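Local structure of PCF11 (Saccharomyces cerevisiae, 2BF0) at residues Ala52-Ile57 against Ile85-Asn90; Asn112-Trp117 against Lys135-Leu140. The protein probably binds the C-terminal domain of RNA polymerase II through its CID, an all-helical domain that links the factor to transcription. All coordinates share one frame; numbering follows the deposited sequence.

Contact 1: Ala52-Ile57 against Ile85-Asn90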
loop_
_atom_site.group_PDB
_atom_site.type_symbol
_atom_site.label_atom_id
_atom_site.label_comp_id
_atom_site.label_asym_id
_atom_site.label_seq_id
_atom_site.Cartn_x
_atom_site.Cartn_y
_atom_site.Cartn_z
ATOM N N ALA A 52 -7.449 7.333 -3.432
ATOM C CA ALA A 52 -6.393 8.339 -3.361
ATOM C C ALA A 52 -4.978 7.749 -3.222
ATOM O O ALA A 52 -4.038 8.250 -3.844
ATOM C CB ALA A 52 -6.671 9.331 -2.228
ATOM N N ILE A 53 -4.823 6.718 -2.393
ATOM C CA ILE A 53 -3.528 6.051 -2.249
ATOM C C ILE A 53 -3.119 5.383 -3.575
ATOM O O ILE A 53 -1.954 5.466 -3.991
ATOM C CB ILE A 53 -3.579 4.969 -1.145
ATOM C CG1 ILE A 53 -3.834 5.567 0.244
ATOM C CG2 ILE A 53 -2.315 4.087 -1.175
ATOM C CD1 ILE A 53 -2.665 6.246 0.859
ATOM N N GLU A 54 -4.072 4.719 -4.231
ATOM C CA GLU A 54 -3.789 4.012 -5.490
ATOM C C GLU A 54 -3.401 4.999 -6.566
ATOM O O GLU A 54 -2.451 4.768 -7.327
ATOM C CB GLU A 54 -4.967 3.152 -5.948
ATOM C CG GLU A 54 -5.388 2.104 -4.922
ATOM C CD GLU A 54 -6.132 0.910 -5.512
ATOM O OE1 GLU A 54 -6.558 0.974 -6.684
ATOM O OE2 GLU A 54 -6.287 -0.109 -4.794
ATOM N N SER A 55 -4.112 6.127 -6.598
ATOM C CA SER A 55 -3.824 7.155 -7.575
ATOM C C SER A 55 -2.387 7.619 -7.380
ATOM O O SER A 55 -1.615 7.740 -8.339
ATOM C CB SER A 55 -4.796 8.324 -7.414
ATOM O OG SER A 55 -4.694 9.224 -8.500
ATOM N N ARG A 56 -2.032 7.878 -6.125
ATOM C CA ARG A 56 -0.697 8.335 -5.792
ATOM C C ARG A 56 0.340 7.300 -6.234
ATOM O O ARG A 56 1.304 7.635 -6.928
ATOM C CB ARG A 56 -0.599 8.621 -4.293
ATOM C CG ARG A 56 0.760 9.130 -3.816
ATOM C CD ARG A 56 1.229 10.414 -4.482
ATOM N NE ARG A 56 2.171 11.140 -3.629
ATOM C CZ ARG A 56 2.853 12.217 -4.001
ATOM N NH1 ARG A 56 2.718 12.700 -5.229
ATOM N NH2 ARG A 56 3.673 12.809 -3.144
ATOM N N ILE A 57 0.115 6.043 -5.865
ATOM C CA ILE A 57 1.026 4.973 -6.259
ATOM C C ILE A 57 1.199 4.914 -7.770
ATOM O O ILE A 57 2.317 4.749 -8.286
ATOM C CB ILE A 57 0.537 3.593 -5.760
ATOM C CG1 ILE A 57 0.667 3.479 -4.236
ATOM C CG2 ILE A 57 1.334 2.499 -6.440
ATOM C CD1 ILE A 57 -0.027 2.277 -3.644
ATOM N N ILE A 85 -9.711 -5.602 2.122
ATOM C CA ILE A 85 -10.566 -6.042 1.023
ATOM C C ILE A 85 -10.512 -5.087 -0.149
ATOM O O ILE A 85 -10.345 -5.508 -1.283
ATOM C CB ILE A 85 -12.027 -6.200 1.475
ATOM C CG1 ILE A 85 -12.102 -7.106 2.697
ATOM C CG2 ILE A 85 -12.860 -6.840 0.365
ATOM C CD1 ILE A 85 -11.662 -8.521 2.381
ATOM N N TYR A 86 -10.636 -3.794 0.120
ATOM C CA TYR A 86 -10.646 -2.822 -0.953
ATOM C C TYR A 86 -9.315 -2.802 -1.710
ATOM O O TYR A 86 -9.308 -2.837 -2.945
ATOM C CB TYR A 86 -11.029 -1.418 -0.452
ATOM C CG TYR A 86 -12.462 -1.323 0.057
ATOM C CD1 TYR A 86 -13.036 -0.106 0.408
ATOM C CD2 TYR A 86 -13.234 -2.470 0.189
ATOM C CE1 TYR A 86 -14.352 -0.040 0.871
ATOM C CE2 TYR A 86 -14.527 -2.419 0.651
ATOM C CZ TYR A 86 -15.089 -1.211 0.989
ATOM O OH TYR A 86 -16.390 -1.228 1.445
ATOM N N PHE A 87 -8.199 -2.753 -0.983
ATOM C CA PHE A 87 -6.886 -2.674 -1.624
ATOM C C PHE A 87 -6.535 -3.943 -2.411
ATOM O O PHE A 87 -5.817 -3.866 -3.404
ATOM C CB PHE A 87 -5.786 -2.370 -0.606
ATOM C CG PHE A 87 -5.637 -0.919 -0.271
ATOM C CD1 PHE A 87 -5.708 -0.492 1.039
ATOM C CD2 PHE A 87 -5.387 0.012 -1.253
ATOM C CE1 PHE A 87 -5.532 0.844 1.357
ATOM C CE2 PHE A 87 -5.212 1.337 -0.937
ATOM C CZ PHE A 87 -5.286 1.748 0.371
ATOM N N SER A 88 -7.035 -5.094 -1.945
ATOM C CA SER A 88 -6.868 -6.392 -2.606
ATOM C C SER A 88 -7.120 -6.372 -4.099
ATOM O O SER A 88 -6.418 -7.029 -4.872
ATOM C CB SER A 88 -7.870 -7.397 -2.039
ATOM O OG SER A 88 -7.369 -8.041 -0.885
ATOM N N ARG A 89 -8.169 -5.653 -4.480
ATOM C CA ARG A 89 -8.620 -5.547 -5.866
ATOM C C ARG A 89 -7.566 -5.101 -6.878
ATOM O O ARG A 89 -7.491 -5.652 -7.970
ATOM C CB ARG A 89 -9.871 -4.655 -5.960
ATOM C CG ARG A 89 -11.022 -5.169 -5.106
ATOM C CD ARG A 89 -12.126 -4.132 -4.803
ATOM N NE ARG A 89 -13.261 -4.754 -4.122
ATOM C CZ ARG A 89 -14.274 -4.088 -3.564
ATOM N NH1 ARG A 89 -14.298 -2.761 -3.597
ATOM N NH2 ARG A 89 -15.268 -4.753 -2.972
ATOM N N ASN A 90 -6.767 -4.098 -6.536
ATOM C CA ASN A 90 -5.759 -3.621 -7.472
ATOM C C ASN A 90 -4.333 -3.913 -7.019
ATOM O O ASN A 90 -3.381 -3.518 -7.690
ATOM C CB ASN A 90 -5.938 -2.116 -7.725
ATOM C CG ASN A 90 -7.218 -1.798 -8.480
ATOM O OD1 ASN A 90 -7.504 -2.397 -9.518
ATOM N ND2 ASN A 90 -7.983 -0.829 -7.978
HETATM O O HOH W 1 -4.168 -1.634 -4.009
HETATM O O HOH W 2 -8.002 -1.918 -5.093
#
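The Phe87 ring meets Ile53 and Glu54 at its rim: Ile53 CB lies 3.9 Å from Phe87 CZ, close to the ring plane, and Glu54 OE2 reaches the edge too, 3.7 Å from Phe87 CD2. The Glu54 carboxylate is turned only 29° from the plane of the ring, and the two side chains run past each other in opposite directions. Within helix 83-101, Tyr86 CD2 lies over one face of the Arg89 guanidinium, toward its rim, and both side chains lead off from helix 48-59. Glu54 carries CG anti to its carbonyl carbon (chi1 -58°), and an extended chain beyond it spans the gap between helices. There Asn90 ND2 donates to the syn lone pair of Glu54 OE1 at 2.6 Å, a short but bent bond (136° at the hydrogen) tilted out of the amide plane. The other oxygen works through solvent. Water 1 donates to Glu54 OE2 at 2.7 Å and to Phe87 O at 2.8 Å, while water 2 sits 2.7 Å from Tyr86 O, beside the carboxylate, and accepts weakly from Asn90 N. Replacing Glu54 by a leucine would probably leave the Asn90 amide without its acceptor and water 1 without its mate on helix 48-59. Around the site, Phe17 and Leu21 of helix 14-22 pack on Ile53, and Cys76 touches Phe87. An acidic side chain thus joins two helices by gripping one amide directly and, through water 1, the carbonyl of Phe87, with water 2 lodged near Glu54 OE2 and Tyr86 O.

Contact 2: Asn112-Trp117 against Lys135-Leu140. With CA (calcium ion), chain B.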
loop_
_atom_site.group_PDB
_atom_site.type_symbol
_atom_site.label_atom_id
_atom_site.label_comp_id
_atom_site.label_asym_id
_atom_site.label_seq_id
_atom_site.Cartn_x
_atom_site.Cartn_y
_atom_site.Cartn_z
ATOM N N ASN A 112 10.584 -7.326 0.508
ATOM C CA ASN A 112 10.500 -7.498 1.946
ATOM C C ASN A 112 9.084 -7.187 2.409
ATOM O O ASN A 112 8.548 -7.876 3.267
ATOM C CB ASN A 112 11.525 -6.603 2.672
ATOM C CG ASN A 112 12.958 -7.084 2.481
ATOM O OD1 ASN A 112 13.193 -8.200 2.032
ATOM N ND2 ASN A 112 13.914 -6.244 2.819
HETATM N N MSE A 113 8.475 -6.148 1.833
HETATM C CA MSE A 113 7.107 -5.765 2.190
HETATM C C MSE A 113 6.117 -6.868 1.822
HETATM O O MSE A 113 5.169 -7.131 2.573
HETATM C CB MSE A 113 6.695 -4.440 1.526
HETATM C CG MSE A 113 5.344 -3.816 2.004
HETATM SE SE MSE A 113 4.916 -2.314 0.806
HETATM C CE MSE A 113 6.747 -1.875 0.258
ATOM N N PHE A 114 6.333 -7.512 0.674
ATOM C CA PHE A 114 5.448 -8.601 0.246
ATOM C C PHE A 114 5.571 -9.788 1.187
ATOM O O PHE A 114 4.581 -10.423 1.509
ATOM C CB PHE A 114 5.751 -9.039 -1.183
ATOM C CG PHE A 114 5.152 -10.364 -1.554
ATOM C CD1 PHE A 114 3.825 -10.457 -1.912
ATOM C CD2 PHE A 114 5.927 -11.512 -1.568
ATOM C CE1 PHE A 114 3.270 -11.672 -2.265
ATOM C CE2 PHE A 114 5.364 -12.743 -1.905
ATOM C CZ PHE A 114 4.036 -12.817 -2.254
ATOM N N LYS A 115 6.790 -10.069 1.640
ATOM C CA LYS A 115 7.018 -11.154 2.595
ATOM C C LYS A 115 6.254 -10.978 3.904
ATOM O O LYS A 115 5.765 -11.964 4.470
ATOM C CB LYS A 115 8.508 -11.290 2.917
ATOM C CG LYS A 115 9.280 -12.212 2.015
ATOM C CD LYS A 115 10.730 -12.221 2.462
ATOM C CE LYS A 115 11.447 -13.463 2.021
ATOM N NZ LYS A 115 12.789 -13.514 2.671
ATOM N N LEU A 116 6.188 -9.743 4.410
ATOM C CA LEU A 116 5.447 -9.499 5.646
ATOM C C LEU A 116 3.938 -9.706 5.439
ATOM O O LEU A 116 3.248 -10.153 6.342
ATOM C CB LEU A 116 5.752 -8.108 6.242
ATOM C CG LEU A 116 7.166 -7.943 6.810
ATOM C CD1 LEU A 116 7.395 -6.598 7.501
ATOM C CD2 LEU A 116 7.468 -9.083 7.768
ATOM N N TRP A 117 3.442 -9.395 4.242
ATOM C CA TRP A 117 2.032 -9.569 3.898
ATOM C C TRP A 117 1.559 -11.047 3.969
ATOM O O TRP A 117 0.380 -11.313 4.224
ATOM C CB TRP A 117 1.729 -9.014 2.487
ATOM C CG TRP A 117 1.763 -7.519 2.339
ATOM C CD1 TRP A 117 1.771 -6.589 3.346
ATOM C CD2 TRP A 117 1.787 -6.776 1.114
ATOM N NE1 TRP A 117 1.797 -5.322 2.816
ATOM C CE2 TRP A 117 1.819 -5.406 1.450
ATOM C CE3 TRP A 117 1.803 -7.128 -0.239
ATOM C CZ2 TRP A 117 1.850 -4.396 0.491
ATOM C CZ3 TRP A 117 1.830 -6.125 -1.188
ATOM C CH2 TRP A 117 1.862 -4.774 -0.820
ATOM N N LYS A 135 -0.695 -14.097 -7.063
ATOM C CA LYS A 135 -0.255 -13.510 -8.304
ATOM C C LYS A 135 1.084 -12.774 -8.119
ATOM O O LYS A 135 1.961 -12.873 -8.963
ATOM C CB LYS A 135 -1.321 -12.567 -8.866
ATOM C CG LYS A 135 -2.610 -13.247 -9.353
ATOM C CD LYS A 135 -3.563 -12.159 -9.888
ATOM C CE LYS A 135 -4.970 -12.690 -10.159
ATOM N NZ LYS A 135 -6.015 -11.608 -10.004
ATOM N N ILE A 136 1.257 -12.058 -7.006
ATOM C CA ILE A 136 2.507 -11.326 -6.811
ATOM C C ILE A 136 3.681 -12.292 -6.723
ATOM O O ILE A 136 4.720 -12.078 -7.343
ATOM C CB ILE A 136 2.444 -10.398 -5.579
ATOM C CG1 ILE A 136 1.478 -9.242 -5.850
ATOM C CG2 ILE A 136 3.831 -9.890 -5.235
ATOM C CD1 ILE A 136 1.192 -8.338 -4.670
ATOM N N GLU A 137 3.487 -13.365 -5.970
ATOM C CA GLU A 137 4.495 -14.392 -5.770
ATOM C C GLU A 137 4.934 -15.008 -7.113
ATOM O O GLU A 137 6.135 -15.115 -7.414
ATOM C CB GLU A 137 3.920 -15.471 -4.858
ATOM C CG GLU A 137 4.928 -16.253 -4.051
ATOM C CD GLU A 137 4.300 -17.444 -3.359
ATOM O OE1 GLU A 137 3.933 -18.416 -4.061
ATOM O OE2 GLU A 137 4.166 -17.418 -2.114
ATOM N N GLN A 138 3.947 -15.392 -7.918
ATOM C CA GLN A 138 4.222 -15.979 -9.222
ATOM C C GLN A 138 4.951 -14.960 -10.089
ATOM O O GLN A 138 5.889 -15.314 -10.791
ATOM C CB GLN A 138 2.936 -16.514 -9.880
ATOM C CG GLN A 138 2.306 -17.659 -9.124
ATOM C CD GLN A 138 3.247 -18.843 -9.000
ATOM O OE1 GLN A 138 4.062 -19.082 -9.886
ATOM N NE2 GLN A 138 3.144 -19.583 -7.901
ATOM N N PHE A 139 4.547 -13.695 -10.014
ATOM C CA PHE A 139 5.275 -12.633 -10.714
ATOM C C PHE A 139 6.724 -12.535 -10.238
ATOM O O PHE A 139 7.630 -12.393 -11.033
ATOM C CB PHE A 139 4.613 -11.273 -10.494
ATOM C CG PHE A 139 5.469 -10.096 -10.914
ATOM C CD1 PHE A 139 5.690 -9.816 -12.259
ATOM C CD2 PHE A 139 6.029 -9.264 -9.975
ATOM C CE1 PHE A 139 6.468 -8.700 -12.656
ATOM C CE2 PHE A 139 6.798 -8.151 -10.351
ATOM C CZ PHE A 139 7.025 -7.869 -11.689
ATOM N N LEU A 140 6.941 -12.588 -8.935
ATOM C CA LEU A 140 8.300 -12.473 -8.420
ATOM C C LEU A 140 9.139 -13.680 -8.825
ATOM O O LEU A 140 10.332 -13.570 -9.052
ATOM C CB LEU A 140 8.306 -12.289 -6.902
ATOM C CG LEU A 140 7.825 -10.917 -6.419
ATOM C CD1 LEU A 140 7.925 -10.820 -4.903
ATOM C CD2 LEU A 140 8.611 -9.796 -7.089
HETATM CA CA CA B . 12.444 -12.867 -8.953
#
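Ile136 lays its CG2 methyl over one face of the Phe114 ring, 3.4 Å from Phe114 CD1. Two more residues meet the ring obliquely: Glu137 CB lies 3.7 Å from Phe114 CZ, and Leu140 CD1 approaches Phe114 CD2 at 3.9 Å. With Leu133, which also touches Phe114, they make up the set of residues on helix 132-142 against which this side chain packs. Its CG stands anti to the backbone N (chi1 164°), a setting that carries the ring toward helix 132-142. A turn later, Trp117 offers the edge of its indole to Ile136, with CZ3 4.2 Å from Ile136 CD1.

The second shell fixes these groups. Asp73 OD2 accepts from Trp117 NE1, satisfying the polar edge of the indole, and with Phe128, packed edge-to-face, limits its rotation. Beyond the ring, Leu140 O binds the calcium ion at 2.2 Å, together with Ala143 O. The axes of segments 112-117 and 135-140 run broadly antiparallel, at 142°, and pass 11.4 Å apart, a gap filled mainly by the Phe114 ring and the side chains around it. Tyr95 of helix 83-101 touches both Phe114 and Ile136, so the C-terminal helix 132-142 is seated against two helices of the superhelical CID fold.

Contact 1 closes before contact 2 opens along the chain, and their centres lie 16 Å apart, with nearest atoms about 6 Å from each other and no direct touch. Helix 83-101 is the common element: its first turns face helix 48-59 in contact 1, while Tyr95 and Tyr99 farther along it pack on the residues of contact 2. Helix 104-118 follows next, and helix 132-142 closes the order. The two interfaces differ in chemistry, one hydrated and polar at its margin, the other apolar, and together they illustrate how one long helix of the CID can take part in one pairing and also pack on the residues of another.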